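Local structure of colicin-D (Escherichia coli, 5ZNM) at residues E326-K331 against K346-P351; M354-I359 against S367-N372; F262-P267 against V277-N282; G46-N51 against N123-F128. The protein kills Escherichia coli and closely related bacteria by stopping protein synthesis, through a C-terminal tRNase domain that follows the central domain in this fragment. One frame throughout, in Å; residues are numbered along the deposited sequence.

Contacts 1 and 2 lie in the C-terminal tRNase domain, and contacts 3 and 4 in the central domain. The first two share one antiparallel sheet, where strands 346-349 and 355-359 are neighbours. Contact 1 sets a helix end against that sheet and is partly buried. Contact 2 pairs two of its strands and is mostly buried. Contacts 3 and 4 are buried and meet in another sheet, where strands 274-281 and 126-131 pair. Their centres are about 12 Å apart. Contacts 2 and 3 are hairpins tied by backbone hydrogen bonds. Contact 1 relies on a histidine bond, and contact 4 on apolar packing between sheets.

Contact 1 (E326-K331 against K346-P351); sequences EHLSDK and KVYFNP
His327 and Asn350 bury the most surface here, with Tyr348 next. The imidazole of His327 reaches from the last turn of helix 314-329 to strand 346-349. His327 NE2 donates a hydrogen bond to Tyr348 O at 2.8 Å, with an N-H...O angle of 158°. The oxygen lies in the plane of the ring, at its edge. Seen from the carbonyl, the donor sits well above the C=O plane. His327 CG is anti to the backbone N (chi1 169°), which sends the ring out to the strand. The same ring packs on Asn350, with His327 CE1 3.6 Å from Asn350 CB. The two side chains run antiparallel, each passing the other's flank. Asn350 ND2 hydrogen-bonds Thr333 OG1 and, weakly, Asp330 OD2 at 3.1 Å. Asn350 OD1 accepts from the backbone N atoms of Asn352 and Thr353, while Asp330 OD1 accepts from Asp332 N. These bonds fix the amide at the turn after the strand. Leu328 CD2 rests 3.7 Å from Tyr348 CB, the two side chains lying nearly perpendicular. The arrangement is helix-on-sheet packing in the tRNase domain, with the helix C-terminus held against a strand by a histidine-to-carbonyl bond.

Contact 2 (M354-I359 against S367-N372); sequences MNVVII and SGWKIN
The indole of Trp369 takes Val356 CG2 over one face. This CH-pi contact runs 4.0 Å from Val356 CG2 to the centroid of the five-membered ring, only 7° off the normal. Ser367 OG, from the same strand as the indole, lies in plane at the ring edge. Ile358 CD1 comes obliquely to the six-membered ring, 3.6 Å from Trp369 CH2. Trp369 CG stands between the backbone N and the carbonyl carbon (chi1 60°), which turns a face of the indole to Val356. Beyond it, Val356 CG1 meets Ile371 CG1 at 3.6 Å, and Tyr381 of helix 376-384 packs on both residues. On the sheet face of Asn355, Lys370 NZ bonds Asn355 OD1 at 2.8 Å from above the amide carbonyl plane. The lysine also bonds Thr353 O. Backbone bonds join the strands. Val356 and Trp369 form a hydrogen-bonded pair, with Val356 N to Trp369 O at 2.8 Å, and Ile371 N reaches Met354 O. This is an antiparallel beta hairpin at one edge of the tRNase domain sheet.

Contact 3 (F262-P267 against V277-N282); sequences FIYWRP and VYVMLN
Val277 is gripped from two sides. Val277 CB lies 3.4 Å from Tyr264 CE1, and Val277 CG2 sits over one face of the Arg266 guanidinium, 3.3 Å from Arg266 NE. Val279 packs on the next ring along, with Val279 CB over one face of Phe262 and 3.8 Å from the ring centroid. Val279 CG2 also touches the edge of the Tyr264 ring. Leu281 CD1 reaches the edge of Phe262. Both rings have CG between the backbone N and the carbonyl carbon (Phe262 chi1 64°), and each lies alongside its partner valine. Backbone bonds set this register. Phe262 with Val279 and Tyr264 with Val277 are hydrogen-bonded pairs, with Val277 N to Tyr264 O at 2.8 Å. Further out, Glu275 forms a salt bridge with Arg266 NE, and Ser56 O accepts from Arg266 NH2. These partners hold the guanidinium over the valine. Ile196 of strand 194-198 packs on Phe262 and Tyr264. The whole is a twisted antiparallel beta hairpin, strands 262-267 and 274-281, whose second strand pairs with 126-131 in an antiparallel sheet of the central domain.

Contact 4 (G46-N51 against N123-F128); sequences GALVLN and NLEAMF
Leu48 and Met127 mark the closest backbone approach, with CA atoms 7.3 Å apart. That spacing is too wide for strand pairing, and side chains make the contact. Segment 46-51 runs from a loop into a strand ending at Asn51. Segment 123-128 is extended and enters strand 126-131 at Ala126. The side chains of Met127 and Leu48 make most of the contact. Met127 CG and SD extend straight from the backbone (chi1 180°, chi2 173°), and the chain bends at the last torsion. This carries the methyl Met127 CE to the other backbone, 3.4 Å from Val49 O. On one flank, Met127 CE meets Leu50 CG at 3.7 Å, and Met127 SD lies 3.9 Å from Leu50 CD2. On another flank, Met127 CE lies 4.0 Å from Leu48 CB. Met127 runs across Leu50. Leu48 CD2 reaches along the other segment to Glu125 O, at 3.9 Å. Leu48 CD1 lies 4.1 Å from Glu125 OE1. The carboxylate makes a salt bridge with Arg207 NE, and Arg207 NH2 also bonds Gly46 O. Arg207 thus links both segments. Ile209 of strand 207-212 packs on Leu50 and Met127, as does Val279 of strand 274-281. Ala60 of strand 56-61 also touches Met127. The Met127 side chain therefore lies between the mixed sheet containing strands 49-51 and 207-212 and the antiparallel sheet containing strands 56-61, 126-131 and 274-281.

Contact 1 (E326-K331 against K346-P351)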
loop_
_atom_site.group_PDB
_atom_site.type_symbol
_atom_site.label_atom_id
_atom_site.label_comp_id
_atom_site.label_asym_id
_atom_site.label_seq_id
_atom_site.Cartn_x
_atom_site.Cartn_y
_atom_site.Cartn_z
ATOM N N GLU A 326 19.140 -11.675 -34.762
ATOM C CA GLU A 326 19.091 -12.406 -36.034
ATOM C C GLU A 326 19.898 -13.702 -35.964
ATOM O O GLU A 326 19.483 -14.738 -36.511
ATOM C CB GLU A 326 19.605 -11.522 -37.182
ATOM C CG GLU A 326 18.652 -10.357 -37.555
ATOM C CD GLU A 326 19.224 -9.396 -38.609
ATOM O OE1 GLU A 326 20.261 -9.720 -39.236
ATOM O OE2 GLU A 326 18.639 -8.302 -38.796
ATOM N N HIS A 327 21.066 -13.654 -35.315
ATOM C CA HIS A 327 21.868 -14.855 -35.095
ATOM C C HIS A 327 21.098 -15.881 -34.267
ATOM O O HIS A 327 21.031 -17.065 -34.622
ATOM C CB HIS A 327 23.183 -14.471 -34.393
ATOM C CG HIS A 327 23.969 -15.635 -33.874
ATOM N ND1 HIS A 327 24.910 -16.297 -34.635
ATOM C CD2 HIS A 327 23.984 -16.231 -32.656
ATOM C CE1 HIS A 327 25.461 -17.256 -33.914
ATOM N NE2 HIS A 327 24.918 -17.240 -32.711
ATOM N N LEU A 328 20.497 -15.442 -33.160
ATOM C CA LEU A 328 19.789 -16.387 -32.301
ATOM C C LEU A 328 18.523 -16.929 -32.943
ATOM O O LEU A 328 18.067 -18.009 -32.556
ATOM C CB LEU A 328 19.438 -15.738 -30.970
ATOM C CG LEU A 328 20.622 -15.394 -30.061
ATOM C CD1 LEU A 328 20.097 -14.588 -28.882
ATOM C CD2 LEU A 328 21.361 -16.656 -29.584
ATOM N N SER A 329 17.949 -16.210 -33.910
ATOM C CA SER A 329 16.717 -16.657 -34.562
ATOM C C SER A 329 16.979 -17.518 -35.782
ATOM O O SER A 329 16.053 -18.181 -36.265
ATOM C CB SER A 329 15.863 -15.457 -34.997
ATOM O OG SER A 329 15.498 -14.673 -33.873
ATOM N N ASP A 330 18.204 -17.499 -36.297
ATOM C CA ASP A 330 18.532 -18.239 -37.507
ATOM C C ASP A 330 18.293 -19.723 -37.266
ATOM O O ASP A 330 18.681 -20.269 -36.228
ATOM C CB ASP A 330 19.985 -17.949 -37.894
ATOM C CG ASP A 330 20.436 -18.664 -39.165
ATOM O OD1 ASP A 330 19.979 -19.785 -39.469
ATOM O OD2 ASP A 330 21.298 -18.094 -39.861
ATOM N N LYS A 331 17.610 -20.366 -38.216
ATOM C CA LYS A 331 17.262 -21.771 -38.047
ATOM C C LYS A 331 18.496 -22.660 -37.972
ATOM O O LYS A 331 18.432 -23.749 -37.392
ATOM C CB LYS A 331 16.359 -22.229 -39.194
ATOM C CG LYS A 331 17.074 -22.245 -40.541
ATOM C CD LYS A 331 16.269 -22.978 -41.599
ATOM C CE LYS A 331 17.018 -23.031 -42.916
ATOM N NZ LYS A 331 16.072 -23.117 -44.064
ATOM N N LYS A 346 25.228 -20.841 -21.821
ATOM C CA LYS A 346 25.012 -21.610 -23.036
ATOM C C LYS A 346 25.593 -20.828 -24.200
ATOM O O LYS A 346 25.498 -19.595 -24.226
ATOM C CB LYS A 346 23.527 -21.871 -23.268
ATOM C CG LYS A 346 22.878 -22.709 -22.183
ATOM C CD LYS A 346 21.413 -22.942 -22.509
ATOM C CE LYS A 346 20.723 -23.698 -21.386
ATOM N NZ LYS A 346 21.136 -25.121 -21.373
ATOM N N VAL A 347 26.195 -21.537 -25.158
ATOM C CA VAL A 347 26.788 -20.917 -26.344
ATOM C C VAL A 347 25.945 -21.303 -27.553
ATOM O O VAL A 347 25.604 -22.480 -27.727
ATOM C CB VAL A 347 28.262 -21.334 -26.540
ATOM C CG1 VAL A 347 28.819 -20.705 -27.789
ATOM C CG2 VAL A 347 29.132 -20.943 -25.316
ATOM N N TYR A 348 25.622 -20.319 -28.392
ATOM C CA TYR A 348 24.794 -20.518 -29.580
ATOM C C TYR A 348 25.653 -20.256 -30.805
ATOM O O TYR A 348 26.153 -19.141 -30.988
ATOM C CB TYR A 348 23.549 -19.622 -29.554
ATOM C CG TYR A 348 22.653 -20.043 -28.417
ATOM C CD1 TYR A 348 21.807 -21.140 -28.545
ATOM C CD2 TYR A 348 22.695 -19.385 -27.200
ATOM C CE1 TYR A 348 21.016 -21.555 -27.485
ATOM C CE2 TYR A 348 21.904 -19.788 -26.143
ATOM C CZ TYR A 348 21.073 -20.870 -26.292
ATOM O OH TYR A 348 20.291 -21.269 -25.232
ATOM N N PHE A 349 25.860 -21.295 -31.606
ATOM C CA PHE A 349 26.829 -21.292 -32.696
ATOM C C PHE A 349 26.110 -21.340 -34.034
ATOM O O PHE A 349 25.119 -22.064 -34.186
ATOM C CB PHE A 349 27.763 -22.499 -32.564
ATOM C CG PHE A 349 28.716 -22.674 -33.717
ATOM C CD1 PHE A 349 29.731 -21.761 -33.938
ATOM C CD2 PHE A 349 28.602 -23.764 -34.563
ATOM C CE1 PHE A 349 30.650 -21.949 -34.994
ATOM C CE2 PHE A 349 29.504 -23.951 -35.630
ATOM C CZ PHE A 349 30.527 -23.041 -35.835
ATOM N N ASN A 350 26.598 -20.561 -35.006
ATOM C CA ASN A 350 26.096 -20.673 -36.372
ATOM C C ASN A 350 27.180 -21.254 -37.263
ATOM O O ASN A 350 28.260 -20.667 -37.359
ATOM C CB ASN A 350 25.634 -19.314 -36.906
ATOM C CG ASN A 350 24.976 -19.430 -38.259
ATOM O OD1 ASN A 350 25.656 -19.537 -39.276
ATOM N ND2 ASN A 350 23.649 -19.421 -38.278
ATOM N N PRO A 351 26.952 -22.385 -37.940
ATOM C CA PRO A 351 28.022 -23.006 -38.730
ATOM C C PRO A 351 28.329 -22.299 -40.044
ATOM O O PRO A 351 29.318 -22.652 -40.691
ATOM C CB PRO A 351 27.481 -24.419 -38.992
ATOM C CG PRO A 351 25.989 -24.261 -38.933
ATOM C CD PRO A 351 25.733 -23.210 -37.894
#

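Contact 2 (M354-I359 against S367-N372)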
loop_
_atom_site.group_PDB
_atom_site.type_symbol
_atom_site.label_atom_id
_atom_site.label_comp_id
_atom_site.label_asym_id
_atom_site.label_seq_id
_atom_site.Cartn_x
_atom_site.Cartn_y
_atom_site.Cartn_z
ATOM N N MET A 354 30.036 -18.809 -38.563
ATOM C CA MET A 354 30.973 -19.213 -37.512
ATOM C C MET A 354 30.896 -18.331 -36.277
ATOM O O MET A 354 31.802 -18.359 -35.437
ATOM C CB MET A 354 32.418 -19.269 -38.025
ATOM C CG MET A 354 32.574 -20.123 -39.261
ATOM S SD MET A 354 32.527 -21.876 -38.889
ATOM C CE MET A 354 34.062 -22.044 -37.978
ATOM N N ASN A 355 29.810 -17.578 -36.110
ATOM C CA ASN A 355 29.667 -16.728 -34.938
ATOM C C ASN A 355 29.163 -17.530 -33.745
ATOM O O ASN A 355 28.404 -18.493 -33.889
ATOM C CB ASN A 355 28.722 -15.558 -35.235
ATOM C CG ASN A 355 29.390 -14.479 -36.076
ATOM O OD1 ASN A 355 30.618 -14.448 -36.189
ATOM N ND2 ASN A 355 28.588 -13.583 -36.671
ATOM N N VAL A 356 29.612 -17.133 -32.557
ATOM C CA VAL A 356 29.043 -17.609 -31.305
ATOM C C VAL A 356 28.444 -16.427 -30.568
ATOM O O VAL A 356 28.935 -15.298 -30.674
ATOM C CB VAL A 356 30.096 -18.298 -30.408
ATOM C CG1 VAL A 356 30.552 -19.606 -31.037
ATOM C CG2 VAL A 356 31.290 -17.357 -30.208
ATOM N N VAL A 357 27.386 -16.699 -29.800
ATOM C CA VAL A 357 26.821 -15.744 -28.848
ATOM C C VAL A 357 26.678 -16.471 -27.515
ATOM O O VAL A 357 26.171 -17.600 -27.479
ATOM C CB VAL A 357 25.465 -15.180 -29.316
ATOM C CG1 VAL A 357 24.745 -14.458 -28.154
ATOM C CG2 VAL A 357 25.656 -14.237 -30.543
ATOM N N ILE A 358 27.159 -15.842 -26.434
ATOM C CA ILE A 358 27.125 -16.419 -25.088
ATOM C C ILE A 358 25.954 -15.840 -24.310
ATOM O O ILE A 358 25.845 -14.618 -24.158
ATOM C CB ILE A 358 28.430 -16.155 -24.319
ATOM C CG1 ILE A 358 29.661 -16.583 -25.119
ATOM C CG2 ILE A 358 28.370 -16.844 -22.894
ATOM C CD1 ILE A 358 30.945 -15.932 -24.581
ATOM N N ILE A 359 25.133 -16.718 -23.741
ATOM C CA ILE A 359 24.015 -16.343 -22.886
ATOM C C ILE A 359 24.291 -16.893 -21.491
ATOM O O ILE A 359 24.519 -18.096 -21.332
ATOM C CB ILE A 359 22.680 -16.893 -23.426
ATOM C CG1 ILE A 359 22.469 -16.474 -24.882
ATOM C CG2 ILE A 359 21.513 -16.407 -22.564
ATOM C CD1 ILE A 359 22.320 -14.981 -25.065
ATOM N N SER A 367 28.348 -11.915 -24.483
ATOM C CA SER A 367 29.267 -11.481 -25.527
ATOM C C SER A 367 29.064 -12.383 -26.739
ATOM O O SER A 367 28.291 -13.345 -26.698
ATOM C CB SER A 367 30.728 -11.538 -25.050
ATOM O OG SER A 367 31.550 -10.832 -25.953
ATOM N N GLY A 368 29.776 -12.063 -27.814
ATOM C CA GLY A 368 29.808 -12.916 -28.987
ATOM C C GLY A 368 30.905 -12.471 -29.927
ATOM O O GLY A 368 31.395 -11.338 -29.843
ATOM N N TRP A 369 31.262 -13.367 -30.848
ATOM C CA TRP A 369 32.366 -13.118 -31.769
ATOM C C TRP A 369 32.418 -14.240 -32.795
ATOM O O TRP A 369 31.663 -15.217 -32.720
ATOM C CB TRP A 369 33.713 -12.984 -31.037
ATOM C CG TRP A 369 34.167 -14.189 -30.223
ATOM C CD1 TRP A 369 34.827 -15.300 -30.686
ATOM C CD2 TRP A 369 34.048 -14.360 -28.800
ATOM N NE1 TRP A 369 35.109 -16.154 -29.636
ATOM C CE2 TRP A 369 34.636 -15.602 -28.474
ATOM C CE3 TRP A 369 33.486 -13.589 -27.775
ATOM C CZ2 TRP A 369 34.682 -16.089 -27.161
ATOM C CZ3 TRP A 369 33.535 -14.078 -26.460
ATOM C CH2 TRP A 369 34.124 -15.317 -26.175
ATOM N N LYS A 370 33.306 -14.071 -33.781
ATOM C CA LYS A 370 33.476 -15.058 -34.845
ATOM C C LYS A 370 34.585 -16.043 -34.489
ATOM O O LYS A 370 35.705 -15.637 -34.168
ATOM C CB LYS A 370 33.797 -14.383 -36.185
ATOM C CG LYS A 370 33.758 -15.356 -37.379
ATOM C CD LYS A 370 33.901 -14.647 -38.736
ATOM C CE LYS A 370 32.833 -13.554 -38.937
ATOM N NZ LYS A 370 31.396 -14.045 -38.852
ATOM N N ILE A 371 34.267 -17.335 -34.575
ATOM C CA ILE A 371 35.249 -18.392 -34.346
ATOM C C ILE A 371 36.242 -18.427 -35.505
ATOM O O ILE A 371 35.849 -18.389 -36.681
ATOM C CB ILE A 371 34.555 -19.757 -34.210
ATOM C CG1 ILE A 371 33.603 -19.787 -33.014
ATOM C CG2 ILE A 371 35.599 -20.884 -34.135
ATOM C CD1 ILE A 371 34.297 -19.499 -31.697
ATOM N N ASN A 372 37.537 -18.519 -35.176
ATOM C CA ASN A 372 38.587 -18.784 -36.154
ATOM C C ASN A 372 38.903 -20.280 -36.124
ATOM O O ASN A 372 39.586 -20.750 -35.192
ATOM C CB ASN A 372 39.843 -17.957 -35.844
ATOM C CG ASN A 372 40.990 -18.215 -36.838
ATOM O OD1 ASN A 372 40.890 -19.059 -37.717
ATOM N ND2 ASN A 372 42.068 -17.467 -36.701
#

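Contact 3 (F262-P267 against V277-N282)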
loop_
_atom_site.group_PDB
_atom_site.type_symbol
_atom_site.label_atom_id
_atom_site.label_comp_id
_atom_site.label_asym_id
_atom_site.label_seq_id
_atom_site.Cartn_x
_atom_site.Cartn_y
_atom_site.Cartn_z
ATOM N N PHE A 262 4.617 8.412 -20.587
ATOM C CA PHE A 262 3.398 9.116 -20.957
ATOM C C PHE A 262 2.575 9.363 -19.704
ATOM O O PHE A 262 2.909 8.895 -18.615
ATOM C CB PHE A 262 2.590 8.326 -21.997
ATOM C CG PHE A 262 2.074 6.985 -21.503
ATOM C CD1 PHE A 262 2.871 5.844 -21.578
ATOM C CD2 PHE A 262 0.776 6.865 -20.997
ATOM C CE1 PHE A 262 2.403 4.615 -21.150
ATOM C CE2 PHE A 262 0.292 5.645 -20.560
ATOM C CZ PHE A 262 1.110 4.507 -20.635
ATOM N N ILE A 263 1.492 10.111 -19.874
ATOM C CA ILE A 263 0.511 10.333 -18.820
ATOM C C ILE A 263 -0.845 9.857 -19.331
ATOM O O ILE A 263 -1.162 10.022 -20.517
ATOM C CB ILE A 263 0.484 11.821 -18.408
ATOM C CG1 ILE A 263 1.792 12.161 -17.680
ATOM C CG2 ILE A 263 -0.723 12.138 -17.525
ATOM C CD1 ILE A 263 2.037 13.632 -17.491
ATOM N N TYR A 264 -1.613 9.198 -18.462
ATOM C CA TYR A 264 -3.016 8.921 -18.757
ATOM C C TYR A 264 -3.838 9.212 -17.504
ATOM O O TYR A 264 -3.299 9.393 -16.404
ATOM C CB TYR A 264 -3.227 7.482 -19.251
ATOM C CG TYR A 264 -3.360 6.445 -18.166
ATOM C CD1 TYR A 264 -2.290 6.138 -17.321
ATOM C CD2 TYR A 264 -4.554 5.777 -17.971
ATOM C CE1 TYR A 264 -2.415 5.187 -16.319
ATOM C CE2 TYR A 264 -4.692 4.835 -16.967
ATOM C CZ TYR A 264 -3.627 4.537 -16.149
ATOM O OH TYR A 264 -3.789 3.593 -15.151
ATOM N N TRP A 265 -5.159 9.272 -17.679
ATOM C CA TRP A 265 -6.082 9.561 -16.583
ATOM C C TRP A 265 -6.858 8.309 -16.187
ATOM O O TRP A 265 -7.247 7.526 -17.055
ATOM C CB TRP A 265 -7.081 10.646 -16.987
ATOM C CG TRP A 265 -6.471 11.961 -17.248
ATOM C CD1 TRP A 265 -5.996 12.423 -18.445
ATOM C CD2 TRP A 265 -6.263 13.006 -16.298
ATOM N NE1 TRP A 265 -5.507 13.692 -18.295
ATOM C CE2 TRP A 265 -5.660 14.078 -16.988
ATOM C CE3 TRP A 265 -6.534 13.143 -14.927
ATOM C CZ2 TRP A 265 -5.317 15.270 -16.361
ATOM C CZ3 TRP A 265 -6.197 14.332 -14.301
ATOM C CH2 TRP A 265 -5.589 15.382 -15.022
ATOM N N ARG A 266 -7.087 8.126 -14.889
ATOM C CA ARG A 266 -7.963 7.097 -14.346
ATOM C C ARG A 266 -8.900 7.733 -13.334
ATOM O O ARG A 266 -8.636 8.837 -12.842
ATOM C CB ARG A 266 -7.197 5.944 -13.667
ATOM C CG ARG A 266 -6.340 6.358 -12.464
ATOM C CD ARG A 266 -5.514 5.156 -11.911
ATOM N NE ARG A 266 -4.521 5.597 -10.940
ATOM C CZ ARG A 266 -3.355 4.989 -10.722
ATOM N NH1 ARG A 266 -3.031 3.897 -11.402
ATOM N NH2 ARG A 266 -2.504 5.488 -9.834
ATOM N N PRO A 267 -10.013 7.073 -13.012
ATOM C CA PRO A 267 -10.896 7.618 -11.974
ATOM C C PRO A 267 -10.160 7.744 -10.649
ATOM O O PRO A 267 -9.222 6.991 -10.351
ATOM C CB PRO A 267 -12.040 6.599 -11.895
ATOM C CG PRO A 267 -12.066 5.929 -13.242
ATOM C CD PRO A 267 -10.582 5.864 -13.637
ATOM N N VAL A 277 -1.833 9.871 -14.095
ATOM C CA VAL A 277 -0.848 8.841 -13.788
ATOM C C VAL A 277 0.308 8.987 -14.772
ATOM O O VAL A 277 0.091 9.018 -15.988
ATOM C CB VAL A 277 -1.469 7.435 -13.895
ATOM C CG1 VAL A 277 -0.484 6.354 -13.470
ATOM C CG2 VAL A 277 -2.753 7.343 -13.086
ATOM N N TYR A 278 1.527 9.055 -14.250
ATOM C CA TYR A 278 2.732 9.123 -15.071
ATOM C C TYR A 278 3.295 7.715 -15.191
ATOM O O TYR A 278 3.427 7.012 -14.187
ATOM C CB TYR A 278 3.747 10.090 -14.453
ATOM C CG TYR A 278 5.086 10.149 -15.164
ATOM C CD1 TYR A 278 5.174 10.463 -16.518
ATOM C CD2 TYR A 278 6.268 9.915 -14.471
ATOM C CE1 TYR A 278 6.397 10.530 -17.161
ATOM C CE2 TYR A 278 7.512 9.971 -15.116
ATOM C CZ TYR A 278 7.562 10.279 -16.457
ATOM O OH TYR A 278 8.775 10.344 -17.093
ATOM N N VAL A 279 3.594 7.293 -16.420
ATOM C CA VAL A 279 3.958 5.915 -16.708
ATOM C C VAL A 279 5.293 5.908 -17.451
ATOM O O VAL A 279 5.505 6.711 -18.369
ATOM C CB VAL A 279 2.856 5.216 -17.529
ATOM C CG1 VAL A 279 3.229 3.766 -17.788
ATOM C CG2 VAL A 279 1.505 5.307 -16.792
ATOM N N MET A 280 6.198 5.025 -17.036
ATOM C CA MET A 280 7.551 4.959 -17.591
ATOM C C MET A 280 7.833 3.530 -18.016
ATOM O O MET A 280 7.507 2.588 -17.290
ATOM C CB MET A 280 8.620 5.398 -16.563
ATOM C CG MET A 280 8.507 6.826 -16.080
ATOM S SD MET A 280 9.103 7.054 -14.391
ATOM C CE MET A 280 7.612 6.893 -13.411
ATOM N N LEU A 281 8.449 3.369 -19.183
ATOM C CA LEU A 281 8.739 2.051 -19.714
ATOM C C LEU A 281 10.247 1.853 -19.814
ATOM O O LEU A 281 11.031 2.799 -19.703
ATOM C CB LEU A 281 8.079 1.833 -21.083
ATOM C CG LEU A 281 6.698 1.166 -21.058
ATOM C CD1 LEU A 281 5.646 2.161 -20.672
ATOM C CD2 LEU A 281 6.356 0.522 -22.396
ATOM N N ASN A 282 10.647 0.596 -19.963
ATOM C CA ASN A 282 12.063 0.313 -20.154
ATOM C C ASN A 282 12.554 0.901 -21.470
ATOM O O ASN A 282 11.821 0.969 -22.466
ATOM C CB ASN A 282 12.329 -1.200 -20.146
ATOM C CG ASN A 282 11.557 -1.930 -21.219
ATOM O OD1 ASN A 282 10.363 -2.198 -21.053
ATOM N ND2 ASN A 282 12.229 -2.260 -22.331
#

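Contact 4 (G46-N51 against N123-F128)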
loop_
_atom_site.group_PDB
_atom_site.type_symbol
_atom_site.label_atom_id
_atom_site.label_comp_id
_atom_site.label_asym_id
_atom_site.label_seq_id
_atom_site.Cartn_x
_atom_site.Cartn_y
_atom_site.Cartn_z
ATOM N N GLY A 46 3.548 -11.577 -23.161
ATOM C CA GLY A 46 4.143 -10.255 -23.258
ATOM C C GLY A 46 3.216 -9.115 -22.873
ATOM O O GLY A 46 3.447 -7.964 -23.262
ATOM N N ALA A 47 2.169 -9.415 -22.107
ATOM C CA ALA A 47 1.218 -8.384 -21.710
ATOM C C ALA A 47 1.810 -7.496 -20.623
ATOM O O ALA A 47 2.455 -7.976 -19.687
ATOM C CB ALA A 47 -0.082 -9.015 -21.213
ATOM N N LEU A 48 1.602 -6.190 -20.765
ATOM C CA LEU A 48 1.875 -5.211 -19.719
ATOM C C LEU A 48 0.544 -4.610 -19.310
ATOM O O LEU A 48 -0.178 -4.077 -20.159
ATOM C CB LEU A 48 2.808 -4.108 -20.209
ATOM C CG LEU A 48 4.295 -4.392 -20.377
ATOM C CD1 LEU A 48 4.901 -3.206 -21.105
ATOM C CD2 LEU A 48 4.948 -4.583 -19.009
ATOM N N VAL A 49 0.216 -4.693 -18.023
ATOM C CA VAL A 49 -1.082 -4.247 -17.536
ATOM C C VAL A 49 -0.893 -3.127 -16.521
ATOM O O VAL A 49 -0.076 -3.241 -15.592
ATOM C CB VAL A 49 -1.883 -5.406 -16.914
ATOM C CG1 VAL A 49 -3.291 -4.929 -16.479
ATOM C CG2 VAL A 49 -1.947 -6.577 -17.879
ATOM N N LEU A 50 -1.646 -2.047 -16.719
ATOM C CA LEU A 50 -1.904 -1.019 -15.722
ATOM C C LEU A 50 -3.223 -1.321 -15.022
ATOM O O LEU A 50 -4.224 -1.623 -15.678
ATOM C CB LEU A 50 -1.993 0.361 -16.377
ATOM C CG LEU A 50 -0.732 0.960 -16.976
ATOM C CD1 LEU A 50 -1.085 2.038 -17.993
ATOM C CD2 LEU A 50 0.123 1.517 -15.834
ATOM N N ASN A 51 -3.236 -1.227 -13.700
ATOM C CA ASN A 51 -4.478 -1.326 -12.954
ATOM C C ASN A 51 -4.972 0.073 -12.621
ATOM O O ASN A 51 -4.172 0.965 -12.329
ATOM C CB ASN A 51 -4.289 -2.147 -11.677
ATOM C CG ASN A 51 -4.081 -3.616 -11.963
ATOM O OD1 ASN A 51 -4.498 -4.118 -13.015
ATOM N ND2 ASN A 51 -3.443 -4.323 -11.022
ATOM N N ASN A 123 12.744 -10.245 -24.736
ATOM C CA ASN A 123 12.256 -11.083 -23.647
ATOM C C ASN A 123 11.340 -10.305 -22.713
ATOM O O ASN A 123 10.126 -10.495 -22.714
ATOM C CB ASN A 123 13.423 -11.668 -22.834
ATOM C CG ASN A 123 13.616 -13.160 -23.059
ATOM O OD1 ASN A 123 13.504 -13.657 -24.143
ATOM N ND2 ASN A 123 13.907 -13.887 -22.030
ATOM N N LEU A 124 11.938 -9.403 -21.941
ATOM C CA LEU A 124 11.374 -8.901 -20.693
ATOM C C LEU A 124 11.205 -7.386 -20.770
ATOM O O LEU A 124 12.185 -6.659 -20.959
ATOM C CB LEU A 124 12.295 -9.306 -19.539
ATOM C CG LEU A 124 12.075 -8.989 -18.063
ATOM C CD1 LEU A 124 12.540 -7.578 -17.712
ATOM C CD2 LEU A 124 10.617 -9.214 -17.666
ATOM N N GLU A 125 9.970 -6.908 -20.617
ATOM C CA GLU A 125 9.688 -5.478 -20.590
ATOM C C GLU A 125 9.077 -5.102 -19.241
ATOM O O GLU A 125 8.522 -5.947 -18.533
ATOM C CB GLU A 125 8.760 -5.067 -21.753
ATOM C CG GLU A 125 9.324 -5.436 -23.158
ATOM C CD GLU A 125 8.588 -4.735 -24.307
ATOM O OE1 GLU A 125 7.592 -4.039 -24.051
ATOM O OE2 GLU A 125 9.010 -4.865 -25.470
ATOM N N ALA A 126 9.183 -3.816 -18.888
ATOM C CA ALA A 126 8.792 -3.348 -17.561
ATOM C C ALA A 126 8.150 -1.968 -17.640
ATOM O O ALA A 126 8.405 -1.184 -18.559
ATOM C CB ALA A 126 9.986 -3.304 -16.596
ATOM N N MET A 127 7.346 -1.662 -16.619
ATOM C CA MET A 127 6.501 -0.477 -16.633
ATOM C C MET A 127 6.284 -0.035 -15.195
ATOM O O MET A 127 5.869 -0.839 -14.357
ATOM C CB MET A 127 5.160 -0.774 -17.318
ATOM C CG MET A 127 4.200 0.404 -17.379
ATOM S SD MET A 127 2.735 0.015 -18.383
ATOM C CE MET A 127 2.072 -1.351 -17.442
ATOM N N PHE A 128 6.593 1.223 -14.915
ATOM C CA PHE A 128 6.492 1.795 -13.578
ATOM C C PHE A 128 5.581 3.008 -13.639
ATOM O O PHE A 128 5.685 3.818 -14.564
ATOM C CB PHE A 128 7.880 2.200 -13.054
ATOM C CG PHE A 128 7.875 2.683 -11.628
ATOM C CD1 PHE A 128 7.754 1.787 -10.576
ATOM C CD2 PHE A 128 7.989 4.031 -11.338
ATOM C CE1 PHE A 128 7.746 2.234 -9.255
ATOM C CE2 PHE A 128 7.984 4.481 -10.015
ATOM C CZ PHE A 128 7.860 3.583 -8.981
#